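Local coordinates for beta-gamma-crystallin (Geodia cydonium, PDB 4IAU), which is of unknown function but binds calcium and folds into two Greek-key domains of the beta/gamma-crystallin family, at residues Lys36-Asn48 and Phe71-Gln83. Sequence-based numbering, arbitrary orientation. Where two conformers were deposited one is given.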
loop_
_atom_site.group_PDB
_atom_site.type_symbol
_atom_site.label_atom_id
_atom_site.label_comp_id
_atom_site.label_asym_id
_atom_site.label_seq_id
_atom_site.Cartn_x
_atom_site.Cartn_y
_atom_site.Cartn_z
ATOM N N LYS A 36 9.619 9.802 -7.370
ATOM C CA LYS A 36 8.249 10.193 -7.674
ATOM C C LYS A 36 7.303 9.209 -7.000
ATOM O O LYS A 36 7.436 8.004 -7.120
ATOM C CB LYS A 36 7.921 10.186 -9.168
ATOM C CG LYS A 36 8.790 11.051 -10.043
ATOM C CD LYS A 36 8.362 10.854 -11.538
ATOM C CE LYS A 36 9.244 11.611 -12.428
ATOM N NZ LYS A 36 8.787 11.210 -13.813
ATOM N N GLY A 37 6.300 9.754 -6.324
ATOM C CA GLY A 37 5.216 8.952 -5.783
ATOM C C GLY A 37 5.513 8.465 -4.374
ATOM O O GLY A 37 6.216 9.099 -3.589
HETATM N N MSE A 38 4.902 7.330 -4.026
HETATM C CA MSE A 38 5.027 6.705 -2.725
HETATM C C MSE A 38 5.160 5.198 -2.959
HETATM O O MSE A 38 4.415 4.652 -3.774
HETATM C CB MSE A 38 3.805 6.973 -1.859
HETATM C CG MSE A 38 3.657 8.409 -1.465
HETATM SE SE MSE A 38 2.156 8.619 -0.219
HETATM C CE MSE A 38 1.923 6.758 0.191
ATOM N N TRP A 39 6.086 4.558 -2.269
ATOM C CA TRP A 39 6.356 3.173 -2.486
ATOM C C TRP A 39 6.360 2.395 -1.169
ATOM O O TRP A 39 6.729 2.925 -0.137
ATOM C CB TRP A 39 7.722 2.975 -3.174
ATOM C CG TRP A 39 7.761 3.471 -4.583
ATOM C CD1 TRP A 39 7.752 4.772 -5.000
ATOM C CD2 TRP A 39 7.785 2.675 -5.761
ATOM N NE1 TRP A 39 7.789 4.831 -6.380
ATOM C CE2 TRP A 39 7.819 3.556 -6.869
ATOM C CE3 TRP A 39 7.837 1.280 -6.006
ATOM C CZ2 TRP A 39 7.867 3.085 -8.197
ATOM C CZ3 TRP A 39 7.878 0.809 -7.316
ATOM C CH2 TRP A 39 7.889 1.728 -8.391
ATOM N N ILE A 40 6.026 1.116 -1.249
ATOM C CA ILE A 40 6.087 0.228 -0.101
ATOM C C ILE A 40 7.003 -0.918 -0.477
ATOM O O ILE A 40 6.921 -1.484 -1.577
ATOM C CB ILE A 40 4.702 -0.312 0.340
ATOM C CG1 ILE A 40 3.662 0.787 0.343
ATOM C CG2 ILE A 40 4.828 -0.968 1.714
ATOM C CD1 ILE A 40 2.259 0.381 0.593
ATOM N N PHE A 41 7.893 -1.256 0.450
ATOM C CA PHE A 41 8.897 -2.301 0.334
ATOM C C PHE A 41 8.603 -3.386 1.346
ATOM O O PHE A 41 8.204 -3.079 2.479
ATOM C CB PHE A 41 10.314 -1.754 0.521
ATOM C CG PHE A 41 10.602 -0.603 -0.444
ATOM C CD1 PHE A 41 10.157 0.679 -0.100
ATOM C CD2 PHE A 41 11.257 -0.832 -1.651
ATOM C CE1 PHE A 41 10.337 1.681 -1.045
ATOM C CE2 PHE A 41 11.392 0.178 -2.577
ATOM C CZ PHE A 41 10.906 1.420 -2.258
ATOM N N TYR A 42 8.839 -4.655 0.955
ATOM C CA TYR A 42 8.457 -5.778 1.771
ATOM C C TYR A 42 9.604 -6.778 1.858
ATOM O O TYR A 42 10.303 -7.029 0.879
ATOM C CB TYR A 42 7.246 -6.495 1.164
ATOM C CG TYR A 42 6.060 -5.590 0.922
ATOM C CD1 TYR A 42 5.952 -4.852 -0.239
ATOM C CD2 TYR A 42 5.044 -5.456 1.861
ATOM C CE1 TYR A 42 4.891 -4.005 -0.467
ATOM C CE2 TYR A 42 3.939 -4.633 1.646
ATOM C CZ TYR A 42 3.854 -3.911 0.454
ATOM O OH TYR A 42 2.796 -3.105 0.156
ATOM N N GLN A 43 9.702 -7.417 3.028
ATOM C CA GLN A 43 10.749 -8.408 3.256
ATOM C C GLN A 43 10.544 -9.690 2.473
ATOM O O GLN A 43 11.527 -10.379 2.142
ATOM C CB GLN A 43 10.798 -8.673 4.780
ATOM C CG GLN A 43 11.845 -9.659 5.194
ATOM C CD GLN A 43 11.964 -9.745 6.685
ATOM O OE1 GLN A 43 10.953 -9.636 7.412
ATOM N NE2 GLN A 43 13.167 -9.936 7.163
ATOM N N GLN A 44 9.289 -10.070 2.206
ATOM C CA GLN A 44 8.960 -11.253 1.454
ATOM C C GLN A 44 8.454 -10.891 0.074
ATOM O O GLN A 44 7.910 -9.805 -0.160
ATOM C CB GLN A 44 7.868 -12.085 2.154
ATOM C CG GLN A 44 8.164 -12.442 3.586
ATOM C CD GLN A 44 6.997 -13.139 4.247
ATOM O OE1 GLN A 44 5.847 -12.712 4.120
ATOM N NE2 GLN A 44 7.299 -14.223 4.958
ATOM N N ALA A 45 8.571 -11.855 -0.848
ATOM C CA ALA A 45 7.951 -11.738 -2.183
ATOM C C ALA A 45 6.450 -11.603 -2.049
ATOM O O ALA A 45 5.840 -11.923 -1.033
ATOM C CB ALA A 45 8.315 -12.948 -3.020
ATOM N N ASN A 46 5.842 -11.103 -3.131
ATOM C CA ASN A 46 4.397 -11.028 -3.161
ATOM C C ASN A 46 3.852 -10.211 -2.001
ATOM O O ASN A 46 2.759 -10.480 -1.487
ATOM C CB ASN A 46 3.733 -12.419 -3.265
ATOM C CG ASN A 46 4.340 -13.170 -4.429
ATOM O OD1 ASN A 46 4.468 -12.670 -5.551
ATOM N ND2 ASN A 46 4.790 -14.378 -4.147
ATOM N N TYR A 47 4.581 -9.182 -1.614
ATOM C CA TYR A 47 4.063 -8.158 -0.712
ATOM C C TYR A 47 3.689 -8.765 0.618
ATOM O O TYR A 47 2.646 -8.481 1.215
ATOM C CB TYR A 47 2.933 -7.349 -1.332
ATOM C CG TYR A 47 3.197 -7.026 -2.800
ATOM C CD1 TYR A 47 4.338 -6.358 -3.195
ATOM C CD2 TYR A 47 2.314 -7.478 -3.795
ATOM C CE1 TYR A 47 4.612 -6.101 -4.520
ATOM C CE2 TYR A 47 2.580 -7.215 -5.133
ATOM C CZ TYR A 47 3.743 -6.518 -5.499
ATOM O OH TYR A 47 4.070 -6.208 -6.800
ATOM N N ASN A 48 4.590 -9.587 1.182
ATOM C CA ASN A 48 4.398 -10.162 2.510
ATOM C C ASN A 48 3.168 -11.038 2.592
ATOM O O ASN A 48 2.543 -11.195 3.639
ATOM C CB ASN A 48 4.438 -9.135 3.631
ATOM C CG ASN A 48 5.830 -8.632 3.894
ATOM O OD1 ASN A 48 6.831 -9.185 3.431
ATOM N ND2 ASN A 48 5.928 -7.571 4.723
ATOM N N PHE A 71 15.978 -3.496 5.418
ATOM C CA PHE A 71 16.081 -4.898 5.091
ATOM C C PHE A 71 16.240 -4.989 3.583
ATOM O O PHE A 71 15.970 -4.040 2.862
ATOM C CB PHE A 71 14.850 -5.723 5.577
ATOM C CG PHE A 71 13.539 -5.138 5.067
ATOM C CD1 PHE A 71 13.057 -5.451 3.791
ATOM C CD2 PHE A 71 12.796 -4.259 5.842
ATOM C CE1 PHE A 71 11.949 -4.845 3.296
ATOM C CE2 PHE A 71 11.634 -3.695 5.321
ATOM C CZ PHE A 71 11.210 -3.978 4.071
ATOM N N THR A 72 16.628 -6.173 3.120
ATOM C CA THR A 72 16.727 -6.406 1.683
ATOM C C THR A 72 15.331 -6.687 1.137
ATOM O O THR A 72 14.707 -7.655 1.554
ATOM C CB THR A 72 17.578 -7.655 1.418
ATOM O OG1 THR A 72 18.844 -7.440 2.056
ATOM C CG2 THR A 72 17.785 -7.860 -0.075
ATOM N N PRO A 73 14.801 -5.855 0.243
ATOM C CA PRO A 73 13.440 -6.112 -0.226
ATOM C C PRO A 73 13.367 -7.375 -1.083
ATOM O O PRO A 73 14.253 -7.647 -1.888
ATOM C CB PRO A 73 13.082 -4.886 -1.011
ATOM C CG PRO A 73 14.111 -3.862 -0.780
ATOM C CD PRO A 73 15.338 -4.593 -0.253
ATOM N N ARG A 74 12.259 -8.089 -0.964
ATOM C CA ARG A 74 11.917 -9.159 -1.904
ATOM C C ARG A 74 10.724 -8.798 -2.769
ATOM O O ARG A 74 10.418 -9.556 -3.707
ATOM C CB ARG A 74 11.724 -10.499 -1.190
ATOM C CG ARG A 74 13.013 -11.115 -0.659
ATOM C CD ARG A 74 13.734 -11.969 -1.696
ATOM N NE ARG A 74 14.387 -11.241 -2.756
ATOM C CZ ARG A 74 15.632 -10.808 -2.713
ATOM N NH1 ARG A 74 16.343 -10.886 -1.628
ATOM N NH2 ARG A 74 16.169 -10.238 -3.796
ATOM N N SER A 75 10.065 -7.678 -2.530
ATOM C CA SER A 75 9.037 -7.152 -3.393
ATOM C C SER A 75 8.819 -5.698 -3.007
ATOM O O SER A 75 9.166 -5.272 -1.905
ATOM C CB SER A 75 7.723 -7.948 -3.323
ATOM O OG SER A 75 7.166 -7.976 -2.025
ATOM N N PHE A 76 8.203 -4.926 -3.922
ATOM C CA PHE A 76 7.936 -3.518 -3.651
ATOM C C PHE A 76 6.986 -3.031 -4.713
ATOM O O PHE A 76 6.914 -3.568 -5.827
ATOM C CB PHE A 76 9.232 -2.689 -3.578
ATOM C CG PHE A 76 10.148 -2.783 -4.780
ATOM C CD1 PHE A 76 11.097 -3.781 -4.838
ATOM C CD2 PHE A 76 10.070 -1.892 -5.835
ATOM C CE1 PHE A 76 11.962 -3.853 -5.934
ATOM C CE2 PHE A 76 10.925 -1.985 -6.898
ATOM C CZ PHE A 76 11.880 -2.966 -6.964
ATOM N N ARG A 77 6.235 -1.962 -4.376
ATOM C CA ARG A 77 5.231 -1.475 -5.313
ATOM C C ARG A 77 4.873 -0.038 -5.008
ATOM O O ARG A 77 4.953 0.408 -3.855
ATOM C CB ARG A 77 3.956 -2.354 -5.294
ATOM C CG ARG A 77 3.334 -2.466 -3.894
ATOM C CD ARG A 77 2.082 -3.337 -3.960
ATOM N NE ARG A 77 1.639 -3.695 -2.628
ATOM C CZ ARG A 77 0.699 -4.616 -2.384
ATOM N NH1 ARG A 77 0.063 -5.198 -3.406
ATOM N NH2 ARG A 77 0.391 -4.955 -1.155
ATOM N N PRO A 78 4.415 0.703 -6.012
ATOM C CA PRO A 78 3.939 2.055 -5.794
ATOM C C PRO A 78 2.527 2.028 -5.218
ATOM O O PRO A 78 1.765 1.084 -5.357
ATOM C CB PRO A 78 3.966 2.658 -7.209
ATOM C CG PRO A 78 3.653 1.464 -8.112
ATOM C CD PRO A 78 4.341 0.315 -7.458
ATOM N N VAL A 79 2.170 3.155 -4.589
ATOM C CA VAL A 79 0.828 3.382 -4.134
ATOM C C VAL A 79 0.148 4.206 -5.227
ATOM O O VAL A 79 0.325 5.420 -5.339
ATOM C CB VAL A 79 0.781 4.085 -2.777
ATOM C CG1 VAL A 79 -0.662 4.265 -2.307
ATOM C CG2 VAL A 79 1.598 3.302 -1.722
ATOM N N LYS A 80 -0.613 3.559 -6.104
ATOM C CA LYS A 80 -1.004 4.194 -7.349
ATOM C C LYS A 80 -2.150 5.194 -7.173
ATOM O O LYS A 80 -2.433 5.975 -8.090
ATOM C CB LYS A 80 -1.378 3.155 -8.436
ATOM C CG LYS A 80 -0.191 2.258 -8.779
ATOM C CD LYS A 80 -0.440 1.491 -10.082
ATOM C CE LYS A 80 -1.606 0.537 -9.972
ATOM N NZ LYS A 80 -1.618 -0.369 -8.796
ATOM N N THR A 81 -2.749 5.250 -5.998
ATOM C CA THR A 81 -3.730 6.280 -5.682
ATOM C C THR A 81 -3.135 7.452 -4.953
ATOM O O THR A 81 -3.926 8.313 -4.504
ATOM C CB THR A 81 -4.941 5.673 -4.936
ATOM O OG1 THR A 81 -4.470 5.266 -3.704
ATOM C CG2 THR A 81 -5.650 4.627 -5.769
ATOM N N PHE A 82 -1.826 7.555 -4.868
ATOM C CA PHE A 82 -1.193 8.783 -4.381
ATOM C C PHE A 82 -1.780 9.949 -5.181
ATOM O O PHE A 82 -1.772 9.905 -6.433
ATOM C CB PHE A 82 0.284 8.620 -4.595
ATOM C CG PHE A 82 1.093 9.865 -4.272
ATOM C CD1 PHE A 82 1.062 10.447 -3.042
ATOM C CD2 PHE A 82 1.867 10.465 -5.212
ATOM C CE1 PHE A 82 1.802 11.592 -2.732
ATOM C CE2 PHE A 82 2.680 11.574 -4.955
ATOM C CZ PHE A 82 2.656 12.087 -3.681
ATOM N N GLN A 83 -2.287 10.957 -4.499
ATOM C CA GLN A 83 -2.865 12.149 -5.126
ATOM C C GLN A 83 -4.131 11.890 -5.934
ATOM O O GLN A 83 -4.493 12.757 -6.774
ATOM C CB GLN A 83 -1.833 12.837 -6.021
ATOM C CG GLN A 83 -0.583 13.294 -5.289
ATOM C CD GLN A 83 0.426 13.947 -6.212
ATOM O OE1 GLN A 83 0.416 13.716 -7.421
ATOM N NE2 GLN A 83 1.302 14.761 -5.653
HETATM O O HOH W 1 2.899 6.497 -6.011
HETATM O O HOH W 2 14.253 -10.034 2.591
#
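R77 lays one face of its guanidinium on the Y47 ring, planes 14° apart, as an off-centre cation-pi stack, while its CD sits over the ring centre 3.7 Å from the centroid of Y47. At the guanidinium edge, in plane, NE gives a hydrogen bond to Y42 OH (3.1 Å), which also bonds to F94 O; the Y42 ring stands nearly upright to that plane, 78° away. CG of R77 lies between backbone N and carbonyl carbon (chi1 56°), and from there the chain runs extended to NE, crossing both tyrosines at a slant. With an alanine in place of R77, the Y47 ring would probably lose its stacked cation, Y42 OH this donor, and the F94 and G96 carbonyls their bonds to NH2. On the other face of the sheet, P78 CB rests over the six-membered ring of W39, whose NE1 bonds in plane to K36 O; W39 CZ3 meets the F76 ring at its edge. At the F82 ring, M38 CG and G37 share one face, Q83 CG the opposite one, and selenium of M38 makes an oblique Met-aromatic contact. S75 OG donates to Q44 O (2.7 Å) and accepts from Y47 N (2.9 Å), tying the turn after strand 38-42 to strand 75-78. These strands pair antiparallel, I40 with R77 hydrogen-bonded, and the pairing ends in a classic beta bulge where R74 and S75 both face Y42. W39, F41 and F76 pack against strand 5-9, I40, R77 and V79 against strand 86-89, so central strand 38-42 and outer strand 75-78 serve both the core of a crystallin Greek-key domain and its interface with the calcium-binding domain.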